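Local coordinates for cellulase IBT99 (Metagenomes, PDB 6WBT), which probably hydrolyses 6-phospho-alpha-glucosides, as a family 4 glycosidase that binds NAD and a manganese ion, at residues M93-H104 with K426-N435. Numbering follows the deposited sequence.
Sequences MRVKDEQICLKH and KLLDDMIEAN. With G6P (6-O-phosphono-alpha-D-glucopyranose), chain F.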
# COMPACT_ATOMS: atom_id res chain seq x y z
N MSE A 93 2.02 -16.84 39.01
CA MSE A 93 0.94 -16.41 38.13
C MSE A 93 0.93 -17.21 36.84
O MSE A 93 -0.10 -17.29 36.16
CB MSE A 93 1.05 -14.92 37.82
CG MSE A 93 0.61 -14.02 38.96
SE MSE A 93 -1.21 -14.41 39.53
CE MSE A 93 -2.11 -14.26 37.81
N ARG A 94 2.07 -17.81 36.50
CA ARG A 94 2.14 -18.62 35.28
C ARG A 94 1.30 -19.88 35.41
O ARG A 94 0.58 -20.25 34.48
CB ARG A 94 3.59 -18.97 34.96
CG ARG A 94 3.74 -19.87 33.75
CD ARG A 94 5.19 -20.16 33.43
NE ARG A 94 5.31 -21.06 32.29
CZ ARG A 94 6.47 -21.43 31.75
NH1 ARG A 94 7.61 -20.99 32.25
NH2 ARG A 94 6.48 -22.25 30.71
N VAL A 95 1.38 -20.56 36.56
CA VAL A 95 0.59 -21.78 36.74
C VAL A 95 -0.89 -21.44 36.86
O VAL A 95 -1.74 -22.27 36.54
CB VAL A 95 1.10 -22.57 37.96
CG1 VAL A 95 2.60 -22.76 37.88
CG2 VAL A 95 0.72 -21.88 39.26
N LYS A 96 -1.22 -20.24 37.33
CA LYS A 96 -2.62 -19.85 37.41
C LYS A 96 -3.19 -19.52 36.04
O LYS A 96 -4.37 -19.75 35.79
CB LYS A 96 -2.78 -18.66 38.36
CG LYS A 96 -4.22 -18.38 38.75
CD LYS A 96 -4.87 -19.62 39.35
CE LYS A 96 -6.34 -19.40 39.65
NZ LYS A 96 -6.99 -20.64 40.15
N ASP A 97 -2.36 -18.98 35.14
CA ASP A 97 -2.81 -18.75 33.77
C ASP A 97 -3.03 -20.07 33.04
O ASP A 97 -4.02 -20.23 32.32
CB ASP A 97 -1.80 -17.89 33.01
CG ASP A 97 -1.61 -16.53 33.63
OD1 ASP A 97 -2.35 -16.20 34.59
OD2 ASP A 97 -0.73 -15.78 33.17
N GLU A 98 -2.13 -21.03 33.23
CA GLU A 98 -2.26 -22.32 32.55
C GLU A 98 -3.44 -23.11 33.10
O GLU A 98 -4.12 -23.82 32.35
CB GLU A 98 -0.96 -23.12 32.69
CG GLU A 98 0.22 -22.51 31.95
CD GLU A 98 1.54 -23.15 32.34
OE1 GLU A 98 1.71 -23.47 33.53
OE2 GLU A 98 2.40 -23.33 31.45
N GLN A 99 -3.71 -23.00 34.40
CA GLN A 99 -4.81 -23.76 34.99
C GLN A 99 -6.16 -23.19 34.59
O GLN A 99 -7.12 -23.94 34.38
CB GLN A 99 -4.67 -23.79 36.52
CG GLN A 99 -3.67 -24.80 37.03
CD GLN A 99 -3.65 -24.88 38.55
OE1 GLN A 99 -3.51 -25.96 39.12
NE2 GLN A 99 -3.78 -23.73 39.20
N ILE A 100 -6.26 -21.86 34.47
CA ILE A 100 -7.53 -21.25 34.08
C ILE A 100 -7.88 -21.63 32.65
O ILE A 100 -9.05 -21.87 32.32
CB ILE A 100 -7.47 -19.73 34.28
CG1 ILE A 100 -7.52 -19.38 35.77
CG2 ILE A 100 -8.59 -19.03 33.52
CD1 ILE A 100 -7.51 -17.90 36.05
N CYS A 101 -6.87 -21.70 31.77
CA CYS A 101 -7.12 -22.08 30.38
C CYS A 101 -7.58 -23.53 30.28
O CYS A 101 -8.58 -23.83 29.60
CB CYS A 101 -5.87 -21.85 29.54
SG CYS A 101 -5.35 -20.12 29.42
N LEU A 102 -6.88 -24.44 30.94
CA LEU A 102 -7.26 -25.85 30.90
C LEU A 102 -8.61 -26.09 31.56
O LEU A 102 -9.31 -27.05 31.21
CB LEU A 102 -6.18 -26.71 31.56
CG LEU A 102 -4.80 -26.67 30.91
CD1 LEU A 102 -3.83 -27.59 31.65
CD2 LEU A 102 -4.87 -27.04 29.44
N LYS A 103 -8.99 -25.23 32.51
CA LYS A 103 -10.32 -25.31 33.10
C LYS A 103 -11.41 -25.01 32.08
O LYS A 103 -12.55 -25.48 32.24
CB LYS A 103 -10.42 -24.35 34.29
CG LYS A 103 -11.72 -24.45 35.08
CD LYS A 103 -12.58 -23.22 34.88
CE LYS A 103 -13.85 -23.29 35.71
NZ LYS A 103 -14.69 -22.07 35.56
N HIS A 104 -11.10 -24.26 31.03
CA HIS A 104 -12.05 -23.96 29.96
C HIS A 104 -11.76 -24.75 28.69
O HIS A 104 -12.32 -24.43 27.63
CB HIS A 104 -12.04 -22.46 29.65
CG HIS A 104 -12.60 -21.62 30.76
ND1 HIS A 104 -13.94 -21.31 30.85
CD2 HIS A 104 -12.00 -21.02 31.81
CE1 HIS A 104 -14.14 -20.56 31.92
NE2 HIS A 104 -12.98 -20.37 32.52
N LYS A 426 -15.75 -15.92 29.09
CA LYS A 426 -15.56 -16.66 30.34
C LYS A 426 -14.09 -16.75 30.71
O LYS A 426 -13.75 -16.75 31.90
CB LYS A 426 -16.18 -18.05 30.22
CG LYS A 426 -17.70 -18.04 30.20
CD LYS A 426 -18.26 -19.27 29.49
CE LYS A 426 -17.79 -20.56 30.14
NZ LYS A 426 -18.33 -21.75 29.42
N LEU A 427 -13.20 -16.84 29.71
CA LEU A 427 -11.77 -16.83 29.99
C LEU A 427 -11.28 -15.44 30.35
O LEU A 427 -10.45 -15.29 31.25
CB LEU A 427 -11.00 -17.38 28.79
CG LEU A 427 -10.63 -18.86 28.85
CD1 LEU A 427 -10.16 -19.35 27.50
CD2 LEU A 427 -9.57 -19.09 29.91
N LEU A 428 -11.78 -14.41 29.66
CA LEU A 428 -11.35 -13.04 29.96
C LEU A 428 -11.74 -12.64 31.37
O LEU A 428 -10.90 -12.15 32.14
CB LEU A 428 -11.95 -12.07 28.94
CG LEU A 428 -11.64 -10.59 29.15
CD1 LEU A 428 -10.14 -10.34 29.08
CD2 LEU A 428 -12.38 -9.73 28.13
N ASP A 429 -13.00 -12.84 31.74
CA ASP A 429 -13.45 -12.49 33.09
C ASP A 429 -12.71 -13.29 34.15
O ASP A 429 -12.49 -12.78 35.26
CB ASP A 429 -14.96 -12.70 33.22
CG ASP A 429 -15.76 -11.72 32.38
OD1 ASP A 429 -15.25 -10.61 32.12
OD2 ASP A 429 -16.89 -12.06 31.99
N ASP A 430 -12.31 -14.52 33.84
CA ASP A 430 -11.49 -15.29 34.77
C ASP A 430 -10.11 -14.68 34.93
O ASP A 430 -9.51 -14.78 36.01
CB ASP A 430 -11.38 -16.74 34.30
CG ASP A 430 -12.48 -17.62 34.87
OD1 ASP A 430 -12.81 -17.47 36.06
OD2 ASP A 430 -13.01 -18.46 34.11
N MSE A 431 -9.59 -14.05 33.89
CA MSE A 431 -8.27 -13.42 33.95
C MSE A 431 -8.35 -12.05 34.62
O MSE A 431 -7.36 -11.57 35.18
CB MSE A 431 -7.67 -13.28 32.55
CG MSE A 431 -7.45 -14.61 31.84
SE MSE A 431 -6.31 -15.83 32.85
CE MSE A 431 -6.05 -17.20 31.48
N ILE A 432 -9.53 -11.42 34.56
CA ILE A 432 -9.71 -10.14 35.23
C ILE A 432 -9.56 -10.29 36.74
O ILE A 432 -8.89 -9.49 37.40
CB ILE A 432 -11.08 -9.53 34.86
CG1 ILE A 432 -11.17 -9.27 33.36
CG2 ILE A 432 -11.32 -8.25 35.64
CD1 ILE A 432 -10.26 -8.17 32.88
N GLU A 433 -10.16 -11.34 37.30
CA GLU A 433 -10.08 -11.57 38.74
C GLU A 433 -8.71 -12.10 39.16
O GLU A 433 -8.16 -11.65 40.17
CB GLU A 433 -11.18 -12.54 39.17
CG GLU A 433 -12.52 -11.88 39.46
CD GLU A 433 -12.50 -11.07 40.74
OE1 GLU A 433 -11.64 -11.35 41.61
OE2 GLU A 433 -13.33 -10.15 40.88
N ALA A 434 -8.16 -13.05 38.40
CA ALA A 434 -6.88 -13.64 38.78
C ALA A 434 -5.72 -12.65 38.67
O ALA A 434 -4.67 -12.88 39.28
CB ALA A 434 -6.59 -14.87 37.91
N ASN A 435 -5.89 -11.57 37.91
CA ASN A 435 -4.84 -10.58 37.71
C ASN A 435 -5.17 -9.23 38.34
O ASN A 435 -4.63 -8.21 37.91
CB ASN A 435 -4.56 -10.41 36.21
CG ASN A 435 -3.95 -11.65 35.59
OD1 ASN A 435 -2.74 -11.71 35.35
ND2 ASN A 435 -4.78 -12.66 35.34
C1 G6P F . 12.26 -21.16 24.68
C2 G6P F . 11.14 -20.16 24.37
C3 G6P F . 10.66 -19.47 25.64
C4 G6P F . 10.34 -20.49 26.72
C5 G6P F . 11.54 -21.40 26.92
C6 G6P F . 11.32 -22.44 28.02
O1 G6P F . 13.42 -20.45 25.13
O2 G6P F . 11.62 -19.18 23.44
O3 G6P F . 9.50 -18.69 25.35
O4 G6P F . 10.02 -19.83 27.94
O5 G6P F . 11.84 -22.07 25.69
O6 G6P F . 10.08 -22.21 28.69
P G6P F . 9.78 -22.95 30.09
O1P G6P F . 8.32 -23.34 30.00
O2P G6P F . 10.09 -21.90 31.14
O3P G6P F . 10.73 -24.12 30.09
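His-104, the residue just after helix 90-103, donates from NE2 to OD2 of Asp-430, the one hydrogen bond between segments 93-104 and 426-435. The modelled 2.5 Å between NE2 and OD2 is doubtful as a measure of strength; the bond rests instead on an N-H...OD2 angle of 148° and on OD2 meeting the imidazole at its edge, near the ring plane. Leu-427 packs alongside the same ring, its CD2 3.6 Å from His-104 CD2, and CB of Lys-426 approaches CE1 obliquely. Replacing the imidazole by the methyl group of an alanine would probably leave the Asp-430 carboxylate without this donor and open a gap beside Leu-427.

The helical parts of the segments run roughly antiparallel, 152° between their N-to-C directions, and Ile-100 fills their interface as a knob among Leu-427, Asp-430, Met-431 and Ala-434. With CG1 beside the backbone N (chi1 -73°), CD1 reaches Ala-434 CB at 3.7 Å, leaving CG2 to meet Asp-430 CB and Met-431 CE. The selenomethionine Met-431 bends at chi2, and its CE also lies 3.6 Å from Cys-101 SG. Arg-122, on helix 114-136, makes a salt bridge to Asp-97 and a hydrogen bond to Asn-435, linking the segments.

Arg-94 NH1 donates to G6P O2P at 2.9 Å. An apolar seam with polar links thus backs the helix that presents Arg-94 to the phosphate.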